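Octenoyl-CoA reductase/carboxylase (Streptomyces sp., PDB 4A0S) catalyses the NADPH-dependent reductive carboxylation of 2-octenoyl-CoA, supplying an extender unit for cinnabaramide polyketide biosynthesis. Local coordinates at residues I270-L275 / R316-L321; R286-T291 / S322-R327. All coordinates share one frame; numbering follows the deposited sequence. Where two conformers were deposited one is given.

Contact 1 (I270-L275 / R316-L321). With NAP (NADP nicotinamide-adenine-dinucleotide phosphate), chain F.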
ATOM      1  N   ILE A 270      14.633  27.623  -1.396  1.00 24.34           N
ATOM      2  CA  ILE A 270      16.075  27.463  -1.480  1.00 25.32           C
ATOM      3  C   ILE A 270      16.497  27.903  -2.873  1.00 26.12           C
ATOM      4  O   ILE A 270      16.045  27.339  -3.865  1.00 25.21           O
ATOM      5  CB  ILE A 270      16.516  25.991  -1.229  1.00 25.05           C
ATOM      6  CG1 ILE A 270      16.247  25.570   0.218  1.00 24.47           C
ATOM      7  CG2 ILE A 270      17.984  25.795  -1.556  1.00 24.87           C
ATOM      8  CD1 ILE A 270      16.458  24.065   0.483  1.00 23.38           C
ATOM      9  N   ASN A 271      17.343  28.926  -2.955  1.00 27.82           N
ATOM     10  CA  ASN A 271      17.932  29.256  -4.238  1.00 29.65           C
ATOM     11  C   ASN A 271      19.110  28.311  -4.458  1.00 30.95           C
ATOM     12  O   ASN A 271      19.982  28.199  -3.604  1.00 31.24           O
ATOM     13  CB  ASN A 271      18.370  30.720  -4.294  1.00 30.03           C
ATOM     14  CG  ASN A 271      18.756  31.148  -5.693  1.00 31.51           C
ATOM     15  OD1 ASN A 271      19.634  30.541  -6.323  1.00 31.68           O
ATOM     16  ND2 ASN A 271      18.088  32.188  -6.207  1.00 31.66           N
ATOM     17  N   ARG A 272      19.142  27.622  -5.593  1.00 32.56           N
ATOM     18  CA  ARG A 272      20.200  26.639  -5.801  1.00 33.16           C
ATOM     19  C   ARG A 272      21.614  27.213  -5.974  1.00 34.14           C
ATOM     20  O   ARG A 272      22.583  26.472  -5.929  1.00 33.30           O
ATOM     21  CB  ARG A 272      19.841  25.645  -6.905  1.00 32.40           C
ATOM     22  CG  ARG A 272      19.782  26.238  -8.299  1.00 35.05           C
ATOM     23  CD  ARG A 272      20.104  25.169  -9.326  1.00 33.83           C
ATOM     24  NE  ARG A 272      18.998  24.244  -9.506  1.00 31.90           N
ATOM     25  CZ  ARG A 272      19.019  23.193 -10.322  1.00 31.45           C
ATOM     26  NH1 ARG A 272      20.102  22.923 -11.045  1.00 31.14           N
ATOM     27  NH2 ARG A 272      17.947  22.415 -10.428  1.00 28.33           N
ATOM     28  N   ALA A 273      21.730  28.529  -6.156  1.00 37.41           N
ATOM     29  CA  ALA A 273      23.032  29.209  -6.090  1.00 39.13           C
ATOM     30  C   ALA A 273      23.521  29.335  -4.640  1.00 40.79           C
ATOM     31  O   ALA A 273      24.724  29.282  -4.367  1.00 40.96           O
ATOM     32  CB  ALA A 273      22.942  30.570  -6.729  1.00 41.47           C
ATOM     33  N   GLU A 274      22.577  29.510  -3.717  1.00 42.54           N
ATOM     34  CA  GLU A 274      22.828  29.483  -2.274  1.00 44.04           C
ATOM     35  C   GLU A 274      23.473  28.152  -1.873  1.00 42.58           C
ATOM     36  O   GLU A 274      24.150  28.056  -0.841  1.00 43.10           O
ATOM     37  CB  GLU A 274      21.496  29.678  -1.536  1.00 45.37           C
ATOM     38  CG  GLU A 274      21.560  29.925  -0.027  1.00 47.69           C
ATOM     39  CD  GLU A 274      20.200  29.689   0.640  1.00 49.49           C
ATOM     40  OE1 GLU A 274      19.196  29.470  -0.088  1.00 48.00           O
ATOM     41  OE2 GLU A 274      20.141  29.720   1.891  1.00 50.24           O
ATOM     42  N   LEU A 275      23.253  27.135  -2.704  1.00 40.85           N
ATOM     43  CA  LEU A 275      23.924  25.855  -2.566  1.00 39.69           C
ATOM     44  C   LEU A 275      25.167  25.781  -3.435  1.00 39.22           C
ATOM     45  O   LEU A 275      26.059  24.980  -3.175  1.00 39.43           O
ATOM     46  CB  LEU A 275      22.989  24.720  -2.957  1.00 38.63           C
ATOM     47  CG  LEU A 275      21.880  24.358  -1.981  1.00 39.24           C
ATOM     48  CD1 LEU A 275      20.754  23.696  -2.755  1.00 39.86           C
ATOM     49  CD2 LEU A 275      22.416  23.453  -0.886  1.00 40.74           C
ATOM     50  N   ARG A 316      19.613  14.699 -13.991  1.00 21.51           N
ATOM     51  CA  ARG A 316      20.979  14.286 -13.647  1.00 22.94           C
ATOM     52  C   ARG A 316      21.678  15.234 -12.668  1.00 23.34           C
ATOM     53  O   ARG A 316      22.339  14.809 -11.717  1.00 24.24           O
ATOM     54  CB  ARG A 316      21.773  14.127 -14.959  1.00 23.60           C
ATOM     55  CG  ARG A 316      23.258  14.321 -14.881  1.00 25.43           C
ATOM     56  CD  ARG A 316      23.957  13.792 -16.125  1.00 27.56           C
ATOM     57  NE  ARG A 316      25.394  13.688 -15.854  1.00 32.28           N
ATOM     58  CZ  ARG A 316      25.985  12.639 -15.281  1.00 33.37           C
ATOM     59  NH1 ARG A 316      25.288  11.559 -14.940  1.00 34.46           N
ATOM     60  NH2 ARG A 316      27.289  12.656 -15.065  1.00 35.53           N
ATOM     61  N   VAL A 317      21.492  16.526 -12.881  1.00 23.63           N
ATOM     62  CA  VAL A 317      22.189  17.545 -12.107  1.00 23.85           C
ATOM     63  C   VAL A 317      21.793  17.496 -10.634  1.00 23.49           C
ATOM     64  O   VAL A 317      22.634  17.642  -9.755  1.00 23.44           O
ATOM     65  CB  VAL A 317      21.933  18.941 -12.706  1.00 24.09           C
ATOM     66  CG1 VAL A 317      22.326  20.029 -11.733  1.00 25.27           C
ATOM     67  CG2 VAL A 317      22.720  19.093 -13.989  1.00 24.87           C
ATOM     68  N   THR A 318      20.510  17.269 -10.383  1.00 22.65           N
ATOM     69  CA  THR A 318      19.956  17.326  -9.032  1.00 22.19           C
ATOM     70  C   THR A 318      19.713  15.953  -8.436  1.00 21.89           C
ATOM     71  O   THR A 318      19.501  15.825  -7.228  1.00 21.86           O
ATOM     72  CB  THR A 318      18.611  18.069  -9.025  1.00 21.68           C
ATOM     73  OG1 THR A 318      17.721  17.441  -9.952  1.00 20.33           O
ATOM     74  CG2 THR A 318      18.813  19.513  -9.436  1.00 22.55           C
ATOM     75  N   PHE A 319      19.703  14.926  -9.273  1.00 21.47           N
ATOM     76  CA  PHE A 319      19.178  13.651  -8.807  1.00 21.09           C
ATOM     77  C   PHE A 319      20.006  13.029  -7.697  1.00 21.30           C
ATOM     78  O   PHE A 319      19.450  12.478  -6.763  1.00 21.32           O
ATOM     79  CB  PHE A 319      19.002  12.663  -9.943  1.00 20.88           C
ATOM     80  CG  PHE A 319      18.289  11.419  -9.529  1.00 20.58           C
ATOM     81  CD1 PHE A 319      16.910  11.382  -9.505  1.00 19.77           C
ATOM     82  CD2 PHE A 319      18.998  10.298  -9.127  1.00 20.26           C
ATOM     83  CE1 PHE A 319      16.235  10.240  -9.111  1.00 19.98           C
ATOM     84  CE2 PHE A 319      18.320   9.147  -8.718  1.00 21.23           C
ATOM     85  CZ  PHE A 319      16.945   9.132  -8.705  1.00 20.11           C
ATOM     86  N   GLY A 320      21.329  13.099  -7.818  1.00 21.65           N
ATOM     87  CA  GLY A 320      22.229  12.583  -6.803  1.00 21.39           C
ATOM     88  C   GLY A 320      21.963  13.288  -5.500  1.00 21.24           C
ATOM     89  O   GLY A 320      21.970  12.673  -4.441  1.00 21.03           O
ATOM     90  N   LEU A 321      21.704  14.589  -5.588  1.00 21.21           N
ATOM     91  CA  LEU A 321      21.328  15.380  -4.419  1.00 21.41           C
ATOM     92  C   LEU A 321      20.005  14.875  -3.846  1.00 20.88           C
ATOM     93  O   LEU A 321      19.890  14.669  -2.645  1.00 20.80           O
ATOM     94  CB  LEU A 321      21.210  16.855  -4.794  1.00 21.86           C
ATOM     95  CG  LEU A 321      22.471  17.447  -5.429  1.00 22.89           C
ATOM     96  CD1 LEU A 321      22.147  18.750  -6.158  1.00 25.05           C
ATOM     97  CD2 LEU A 321      23.482  17.668  -4.342  1.00 24.24           C
TER
HETATM   98  PA  NAP F1447       9.126  23.942 -16.920  1.00  5.60           P
HETATM   99  O1A NAP F1447       7.734  24.660 -16.765  1.00  7.99           O
HETATM  100  O2A NAP F1447      10.093  24.551 -17.891  1.00  7.57           O
HETATM  101  O5B NAP F1447       9.761  23.951 -15.518  1.00  8.14           O
HETATM  102  C5B NAP F1447      10.968  23.234 -15.358  1.00  9.24           C
HETATM  103  C4B NAP F1447      11.699  23.872 -14.188  1.00  8.98           C
HETATM  104  O4B NAP F1447      12.894  23.098 -14.014  1.00  7.77           O
HETATM  105  C3B NAP F1447      12.130  25.328 -14.461  1.00  7.70           C
HETATM  106  O3B NAP F1447      11.377  26.126 -13.570  1.00  8.15           O
HETATM  107  C2B NAP F1447      13.572  25.393 -13.980  1.00  8.37           C
HETATM  108  O2B NAP F1447      13.661  25.702 -12.590  1.00  8.43           O
HETATM  109  C1B NAP F1447      14.076  24.007 -14.162  1.00  8.36           C
HETATM  110  N9A NAP F1447      14.566  23.874 -15.557  1.00 13.12           N
HETATM  111  C8A NAP F1447      14.124  24.472 -16.675  1.00 16.20           C
HETATM  112  N7A NAP F1447      14.819  24.045 -17.737  1.00 13.35           N
HETATM  113  C5A NAP F1447      15.700  23.173 -17.268  1.00 14.95           C
HETATM  114  C6A NAP F1447      16.688  22.439 -17.876  1.00 14.65           C
HETATM  115  N6A NAP F1447      16.854  22.518 -19.196  1.00 16.70           N
HETATM  116  N1A NAP F1447      17.426  21.639 -17.123  1.00 12.42           N
HETATM  117  C2A NAP F1447      17.227  21.535 -15.812  1.00 11.40           C
HETATM  118  N3A NAP F1447      16.311  22.238 -15.184  1.00 13.73           N
HETATM  119  C4A NAP F1447      15.538  23.058 -15.902  1.00 13.93           C
HETATM  120  O3  NAP F1447       8.922  22.402 -17.311  1.00  5.52           O
HETATM  121  PN  NAP F1447       7.916  21.417 -16.535  1.00  3.29           P
HETATM  122  O1N NAP F1447       6.610  21.535 -17.397  1.00  3.54           O
HETATM  123  O2N NAP F1447       7.825  21.667 -15.052  1.00  4.92           O
HETATM  124  O5D NAP F1447       8.646  20.046 -16.903  1.00  2.78           O
HETATM  125  C5D NAP F1447       9.878  19.817 -16.227  1.00  2.00           C
HETATM  126  C4D NAP F1447      10.345  18.471 -16.704  1.00  3.10           C
HETATM  127  O4D NAP F1447       9.277  17.521 -16.359  1.00  8.66           O
HETATM  128  C3D NAP F1447      10.492  18.384 -18.223  1.00  8.53           C
HETATM  129  O3D NAP F1447      11.674  17.574 -18.392  1.00 10.58           O
HETATM  130  C2D NAP F1447       9.249  17.651 -18.679  1.00  6.73           C
HETATM  131  O2D NAP F1447       9.480  16.914 -19.902  1.00 10.19           O
HETATM  132  C1D NAP F1447       9.139  16.667 -17.530  1.00  7.52           C
HETATM  133  N1N NAP F1447       7.736  16.355 -17.394  1.00  7.99           N
HETATM  134  C2N NAP F1447       7.400  15.021 -17.313  1.00  6.94           C
HETATM  135  C3N NAP F1447       6.069  14.747 -17.174  1.00  7.02           C
HETATM  136  C7N NAP F1447       5.711  13.314 -17.102  1.00  4.75           C
HETATM  137  O7N NAP F1447       6.569  12.427 -17.054  1.00  7.85           O
HETATM  138  N7N NAP F1447       4.420  13.119 -17.144  1.00  2.01           N
HETATM  139  C4N NAP F1447       5.095  15.748 -17.114  1.00  8.98           C
HETATM  140  C5N NAP F1447       5.419  17.092 -17.179  1.00  8.81           C
HETATM  141  C6N NAP F1447       6.764  17.397 -17.315  1.00  9.99           C
HETATM  142  P2B NAP F1447      15.109  26.196 -12.092  1.00 12.20           P
HETATM  143  O1X NAP F1447      14.597  26.843 -10.687  1.00 12.30           O
HETATM  144  O2X NAP F1447      16.079  24.940 -11.813  1.00 15.96           O
HETATM  145  O3X NAP F1447      15.504  27.157 -13.187  1.00 11.34           O
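Arg272 reaches from the end of a β-strand to Val317 and Thr318 on a helix of the same Rossmann-type dinucleotide-binding domain, beside the bound NADP. Strand 269-271, third along the chain, forms one edge of this chain's parallel sheet (order 3-2-1-4-5-6), and helix 316-325 follows the fourth strand, so the contact spans the C-terminal side of the sheet, where the cofactor lies. The backbones stay well apart: even the nearest CA atoms, of Arg272 and Thr318, are separated by 9.9 Å, a gap that a long arginine can bridge.

From CB the chain steps to CG, held between the backbone N and the carbonyl carbon (chi1 68°). It bends at the CG-CD bond (chi3 75°), which swings the guanidinium between the helix and the 2'-phosphate of NADP. NE comes within 3.8 Å of phosphate atom O2X, CZ within 3.7 Å and NH2 within 3.4 Å, this oxygen sitting over one face of the guanidinium; Thr318 CG2 is nearly as close to CZ on the helix side. The positive charge thus probably helps to hold the extra phosphate that distinguishes NADP from NAD; Ser253 and Lys257 also bind the cofactor.

Toward the helix, NH1 meets Val317 CG1 at 3.7 Å, and NH2 lies tightly against Thr318 CG2 at 3.2 Å. Both side chains cross the arginine at about a right angle. Small β-branched residues suit this place, since they offer methyls to the flat group, while Thr318 OG1 hydrogen-bonds with Glu312, among other partners.

At the root of the arginine, Asn271 and Glu274 form a capping box for the short helix 272-275. The return bond, from Asn271 N to Glu274 OE1, is weak, whereas Asn271 OD1 accepts from Ala273 N at 2.9 Å, in the carbonyl plane.

Contact 2 (R286-T291 / S322-R327); sequences RRVVET and SVIVAR. With CO8 (octanoyl-coenzyme A), chain L.
Val289 and Ile324 bring two helices of the Rossmann-type domain together, their CA atoms 6.8 Å apart, the nearest pair of CA atoms across the two segments. Segment 286-291 belongs to the early part of helix 285-303, while 322-327 holds the last turn of helix 316-325, which Ala326 leaves on its way toward strand 331-334. Such close backbones suit a layer of compact β-branched residues.

Ile324 does the touching with a single methyl, CD1. Rotation about CB-CG1 sets CD1 nearly anti to CA (chi2 162°), extending the chain so that CD1 reaches the backbone of the opposing helix between two neighbouring valines. There CD1 meets Val288 O at 3.4 Å and Val289 CA at 3.6 Å. Val288 CG1 approaches the same methyl obliquely, at 3.5 Å, while Val289 crosses the isoleucine at about a right angle and places CG2 3.9 Å away. All three residues are buried, and their side chains meet by van der Waals packing, with the methyl also resting on a backbone carbonyl oxygen: isoleucine supplies the length, the valines short walls. Tyr349 of helix 347-352 also packs on Val289 and Ile324, and its OH binds the coenzyme A.

On helix 285-303, Arg286 grips the 3'-phosphate of octanoyl-CoA. Its chain bends at chi2, and the phosphorus lies at the guanidinium edge, in its plane, so both terminal nitrogens face the anion. NH2 donates to O7A at 3.1 Å (155°), and NH1 makes a weak bond to O8A. Arg293 adds another hydrogen bond to the ligand, and His91 of a second subunit a further one.

Threonine at 291 turns its hydroxyl back onto its own helix. The carbonyl oxygen of Arg287 consequently receives two donors from opposite faces of its plane, Thr291 N at 2.7 Å and Thr291 OG1 at 2.8 Å.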
ATOM      1  N   ARG A 286      31.704  13.480  -4.635  1.00 37.68           N
ATOM      2  CA  ARG A 286      32.033  14.149  -3.384  1.00 37.29           C
ATOM      3  C   ARG A 286      31.215  15.415  -3.175  1.00 35.33           C
ATOM      4  O   ARG A 286      30.605  15.604  -2.117  1.00 34.62           O
ATOM      5  CB  ARG A 286      33.527  14.490  -3.319  1.00 37.19           C
ATOM      6  CG  ARG A 286      33.940  15.132  -1.996  1.00 38.59           C
ATOM      7  CD  ARG A 286      33.251  14.417  -0.836  1.00 39.93           C
ATOM      8  NE  ARG A 286      33.796  14.768   0.471  1.00 42.54           N
ATOM      9  CZ  ARG A 286      33.477  14.136   1.598  1.00 43.33           C
ATOM     10  NH1 ARG A 286      32.621  13.117   1.572  1.00 43.18           N
ATOM     11  NH2 ARG A 286      34.016  14.515   2.751  1.00 44.06           N
ATOM     12  N   ARG A 287      31.227  16.278  -4.187  1.00 34.55           N
ATOM     13  CA  ARG A 287      30.519  17.512  -4.156  0.70 33.65           C
ATOM     14  C   ARG A 287      29.017  17.273  -4.084  1.00 31.91           C
ATOM     15  O   ARG A 287      28.337  17.988  -3.355  1.00 31.02           O
ATOM     16  CB  ARG A 287      30.830  18.362  -5.392  0.70 34.07           C
ATOM     17  CG  ARG A 287      30.140  19.719  -5.391  0.70 34.42           C
ATOM     18  CD  ARG A 287      30.981  20.771  -6.072  0.70 37.33           C
ATOM     19  NE  ARG A 287      30.782  20.794  -7.517  0.70 39.13           N
ATOM     20  CZ  ARG A 287      29.880  21.545  -8.144  0.70 39.32           C
ATOM     21  NH1 ARG A 287      29.066  22.341  -7.462  0.70 38.96           N
ATOM     22  NH2 ARG A 287      29.787  21.495  -9.461  0.70 39.78           N
ATOM     23  N   VAL A 288      28.544  16.177  -4.691  1.00 31.46           N
ATOM     24  CA  VAL A 288      27.129  15.828  -4.574  1.00 29.89           C
ATOM     25  C   VAL A 288      26.816  15.493  -3.120  1.00 30.10           C
ATOM     26  O   VAL A 288      25.810  15.956  -2.587  1.00 29.15           O
ATOM     27  CB  VAL A 288      26.687  14.697  -5.546  1.00 29.65           C
ATOM     28  CG1 VAL A 288      25.256  14.265  -5.265  1.00 28.89           C
ATOM     29  CG2 VAL A 288      26.793  15.165  -6.985  1.00 29.03           C
ATOM     30  N   VAL A 289      27.695  14.732  -2.467  1.00 31.28           N
ATOM     31  CA  VAL A 289      27.478  14.379  -1.059  1.00 32.04           C
ATOM     32  C   VAL A 289      27.522  15.620  -0.175  1.00 31.90           C
ATOM     33  O   VAL A 289      26.587  15.868   0.596  1.00 31.75           O
ATOM     34  CB  VAL A 289      28.464  13.289  -0.555  1.00 34.00           C
ATOM     35  CG1 VAL A 289      28.361  13.115   0.953  1.00 34.64           C
ATOM     36  CG2 VAL A 289      28.177  11.959  -1.251  1.00 34.40           C
ATOM     37  N   GLU A 290      28.591  16.407  -0.300  1.00 32.07           N
ATOM     38  CA  GLU A 290      28.723  17.648   0.471  1.00 32.41           C
ATOM     39  C   GLU A 290      27.497  18.530   0.266  1.00 30.38           C
ATOM     40  O   GLU A 290      26.849  18.923   1.227  1.00 31.18           O
ATOM     41  CB  GLU A 290      29.974  18.435   0.081  1.00 33.00           C
ATOM     42  CG  GLU A 290      31.293  17.763   0.379  1.00 36.97           C
ATOM     43  CD  GLU A 290      32.448  18.447  -0.332  1.00 41.14           C
ATOM     44  OE1 GLU A 290      32.730  18.089  -1.496  1.00 43.50           O
ATOM     45  OE2 GLU A 290      33.061  19.358   0.258  1.00 43.35           O
ATOM     46  N   THR A 291      27.191  18.817  -0.998  1.00 28.31           N
ATOM     47  CA  THR A 291      26.063  19.666  -1.361  1.00 26.86           C
ATOM     48  C   THR A 291      24.737  19.075  -0.889  1.00 26.11           C
ATOM     49  O   THR A 291      23.918  19.789  -0.321  1.00 25.96           O
ATOM     50  CB  THR A 291      26.022  19.936  -2.879  1.00 26.09           C
ATOM     51  OG1 THR A 291      27.254  20.539  -3.283  1.00 26.42           O
ATOM     52  CG2 THR A 291      24.866  20.870  -3.242  1.00 26.29           C
ATOM     53  N   SER A 322      19.029  14.657  -4.730  1.00 20.33           N
ATOM     54  CA  SER A 322      17.680  14.232  -4.341  1.00 19.87           C
ATOM     55  C   SER A 322      17.739  12.953  -3.525  1.00 20.06           C
ATOM     56  O   SER A 322      17.067  12.845  -2.496  1.00 20.04           O
ATOM     57  CB  SER A 322      16.804  14.038  -5.570  1.00 19.27           C
ATOM     58  OG  SER A 322      16.585  15.284  -6.190  1.00 19.16           O
ATOM     59  N   VAL A 323      18.570  12.011  -3.967  1.00 20.23           N
ATOM     60  CA  VAL A 323      18.782  10.764  -3.239  1.00 21.07           C
ATOM     61  C   VAL A 323      19.398  11.012  -1.862  1.00 21.41           C
ATOM     62  O   VAL A 323      19.002  10.399  -0.872  1.00 21.48           O
ATOM     63  CB  VAL A 323      19.654   9.761  -4.045  1.00 21.19           C
ATOM     64  CG1 VAL A 323      20.015   8.580  -3.193  1.00 21.86           C
ATOM     65  CG2 VAL A 323      18.892   9.277  -5.243  1.00 21.23           C
ATOM     66  N   ILE A 324      20.347  11.928  -1.794  1.00 22.02           N
ATOM     67  CA  ILE A 324      21.036  12.171  -0.529  1.00 22.81           C
ATOM     68  C   ILE A 324      20.132  12.881   0.469  1.00 22.77           C
ATOM     69  O   ILE A 324      20.068  12.509   1.647  1.00 22.82           O
ATOM     70  CB  ILE A 324      22.336  12.968  -0.748  1.00 23.52           C
ATOM     71  CG1 ILE A 324      23.343  12.085  -1.496  1.00 24.00           C
ATOM     72  CG2 ILE A 324      22.914  13.430   0.608  1.00 24.28           C
ATOM     73  CD1 ILE A 324      24.459  12.848  -2.134  1.00 26.14           C
ATOM     74  N   VAL A 325      19.409  13.878  -0.030  1.00 22.60           N
ATOM     75  CA  VAL A 325      18.642  14.786   0.815  1.00 22.90           C
ATOM     76  C   VAL A 325      17.391  14.162   1.433  1.00 22.38           C
ATOM     77  O   VAL A 325      17.002  14.526   2.529  1.00 22.77           O
ATOM     78  CB  VAL A 325      18.301  16.070   0.047  1.00 22.87           C
ATOM     79  CG1 VAL A 325      17.119  15.854  -0.901  1.00 22.62           C
ATOM     80  CG2 VAL A 325      18.056  17.195   0.984  1.00 23.87           C
ATOM     81  N   ALA A 326      16.775  13.216   0.738  1.00 21.72           N
ATOM     82  CA  ALA A 326      15.557  12.610   1.242  1.00 21.39           C
ATOM     83  C   ALA A 326      15.810  11.953   2.594  1.00 21.44           C
ATOM     84  O   ALA A 326      16.846  11.346   2.796  1.00 21.63           O
ATOM     85  CB  ALA A 326      15.007  11.623   0.240  1.00 20.66           C
ATOM     86  N   ARG A 327      14.879  12.115   3.532  1.00 21.26           N
ATOM     87  CA  ARG A 327      14.968  11.421   4.817  1.00 21.62           C
ATOM     88  C   ARG A 327      15.144   9.922   4.635  1.00 21.60           C
ATOM     89  O   ARG A 327      14.879   9.381   3.563  1.00 20.77           O
ATOM     90  CB  ARG A 327      13.711  11.658   5.651  1.00 21.74           C
ATOM     91  CG  ARG A 327      12.469  10.909   5.144  1.00 21.10           C
ATOM     92  CD  ARG A 327      11.485  10.807   6.277  1.00 21.13           C
ATOM     93  NE  ARG A 327      10.147  10.428   5.846  1.00 20.52           N
ATOM     94  CZ  ARG A 327       9.704   9.180   5.724  1.00 20.37           C
ATOM     95  NH1 ARG A 327      10.491   8.131   5.949  1.00 20.67           N
ATOM     96  NH2 ARG A 327       8.449   8.983   5.358  1.00 20.53           N
TER
HETATM   97  N1A CO8 L1446      39.340   6.564   8.527  1.00 68.25           N
HETATM   98  C2A CO8 L1446      38.672   7.176   9.501  1.00 68.48           C
HETATM   99  N3A CO8 L1446      37.507   7.778   9.275  1.00 68.14           N
HETATM  100  C4A CO8 L1446      36.970   7.786   8.038  1.00 67.51           C
HETATM  101  C5A CO8 L1446      37.643   7.156   6.997  1.00 67.75           C
HETATM  102  C6A CO8 L1446      38.861   6.534   7.268  1.00 68.04           C
HETATM  103  N6A CO8 L1446      39.542   5.913   6.305  1.00 67.82           N
HETATM  104  N7A CO8 L1446      36.911   7.305   5.895  1.00 67.55           N
HETATM  105  C8A CO8 L1446      35.822   8.000   6.225  1.00 67.17           C
HETATM  106  N9A CO8 L1446      35.853   8.304   7.530  1.00 66.88           N
HETATM  107  C1B CO8 L1446      34.797   9.065   8.293  1.00 65.34           C
HETATM  108  C2B CO8 L1446      34.685  10.568   7.990  1.00 64.81           C
HETATM  109  O2B CO8 L1446      34.451  11.283   9.213  1.00 65.33           O
HETATM  110  C3B CO8 L1446      33.463  10.654   7.071  1.00 63.83           C
HETATM  111  O3B CO8 L1446      32.753  11.880   7.278  1.00 63.22           O
HETATM  112  P3B CO8 L1446      32.597  12.955   6.078  1.00 62.88           P
HETATM  113  O7A CO8 L1446      34.116  13.265   5.599  1.00 61.89           O
HETATM  114  O8A CO8 L1446      31.880  12.168   4.858  1.00 61.87           O
HETATM  115  O9A CO8 L1446      31.847  14.154   6.522  1.00 62.62           O
HETATM  116  C4B CO8 L1446      32.588   9.523   7.578  1.00 63.18           C
HETATM  117  O4B CO8 L1446      33.518   8.460   7.902  1.00 64.42           O
HETATM  118  C5B CO8 L1446      31.564   9.122   6.487  1.00 61.77           C
HETATM  119  O5B CO8 L1446      30.551   8.221   6.998  1.00 58.79           O
HETATM  120  P1A CO8 L1446      29.255   8.749   7.858  1.00 57.16           P
HETATM  121  O1A CO8 L1446      28.294   7.444   8.043  1.00 55.70           O
HETATM  122  O2A CO8 L1446      29.636   9.368   9.157  1.00 56.68           O
HETATM  123  O3A CO8 L1446      28.438   9.833   6.934  1.00 54.27           O
HETATM  124  P2A CO8 L1446      27.011   9.536   6.187  1.00 51.26           P
HETATM  125  O4A CO8 L1446      26.888  10.727   5.111  1.00 51.20           O
HETATM  126  O5A CO8 L1446      25.804   9.435   7.069  1.00 50.90           O
HETATM  127  O6A CO8 L1446      27.226   8.205   5.295  1.00 49.54           O
HETATM  128  CBP CO8 L1446      26.746   5.977   4.443  1.00 45.67           C
HETATM  129  CCP CO8 L1446      26.208   7.198   5.192  1.00 47.51           C
HETATM  130  CDP CO8 L1446      27.110   6.429   3.020  1.00 43.95           C
HETATM  131  CEP CO8 L1446      25.626   4.925   4.400  1.00 45.57           C
HETATM  132  CAP CO8 L1446      28.004   5.459   5.201  1.00 44.56           C
HETATM  133  OAP CO8 L1446      27.707   5.291   6.601  1.00 44.43           O
HETATM  134  C9P CO8 L1446      28.491   4.109   4.665  1.00 43.52           C
HETATM  135  O9P CO8 L1446      29.052   4.010   3.567  1.00 43.94           O
HETATM  136  N8P CO8 L1446      28.226   3.101   5.496  1.00 42.17           N
HETATM  137  C7P CO8 L1446      28.537   1.707   5.198  1.00 41.33           C
HETATM  138  C6P CO8 L1446      27.559   1.227   4.121  1.00 41.60           C
HETATM  139  C5P CO8 L1446      28.234   0.129   3.305  1.00 41.86           C
HETATM  140  O5P CO8 L1446      28.957   0.401   2.345  1.00 42.07           O
HETATM  141  N4P CO8 L1446      28.016  -1.111   3.739  1.00 41.72           N
HETATM  142  C3P CO8 L1446      27.158  -1.417   4.895  1.00 39.64           C
HETATM  143  C2P CO8 L1446      26.886  -2.910   4.892  1.00 37.54           C
HETATM  144  S1P CO8 L1446      25.548  -3.393   3.726  1.00 36.03           S
HETATM  145  C1' CO8 L1446      25.319  -4.956   4.409  1.00 33.43           C
HETATM  146  O1' CO8 L1446      26.087  -5.868   4.088  1.00 35.45           O
HETATM  147  C2' CO8 L1446      24.306  -5.105   5.353  1.00 30.70           C
HETATM  148  C3' CO8 L1446      24.044  -6.328   5.963  1.00 25.26           C
HETATM  149  C4' CO8 L1446      22.993  -6.518   6.871  1.00 20.66           C
HETATM  150  C5' CO8 L1446      22.228  -5.259   7.296  1.00 14.09           C
HETATM  151  C6' CO8 L1446      21.317  -5.569   8.498  1.00  9.07           C
HETATM  152  C7' CO8 L1446      20.850  -4.241   9.070  1.00  7.67           C
HETATM  153  C8' CO8 L1446      19.861  -4.485  10.196  1.00 10.30           C

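The two contacts share helix 316-325: contact 1 uses its first part and contact 2 its C-terminal end, with centres about 9 Å apart. Along the chain their segments alternate, in the order 270-275, 286-291, 316-321, 322-327; helix 285-303 packs on that helix directly, whereas helix 272-275, which precedes it, reaches it through the Arg272 side chain. The contacts also touch directly, Leu321 CD2 lying 3.4 Å from Val288 O and Leu275 CD2 nearing Thr291 O. This compact corner of the nucleotide-binding domain therefore joins two ligand sites, with the NADP 2'-phosphate beside contact 1 and a coenzyme A 3'-phosphate held by the far helix of contact 2.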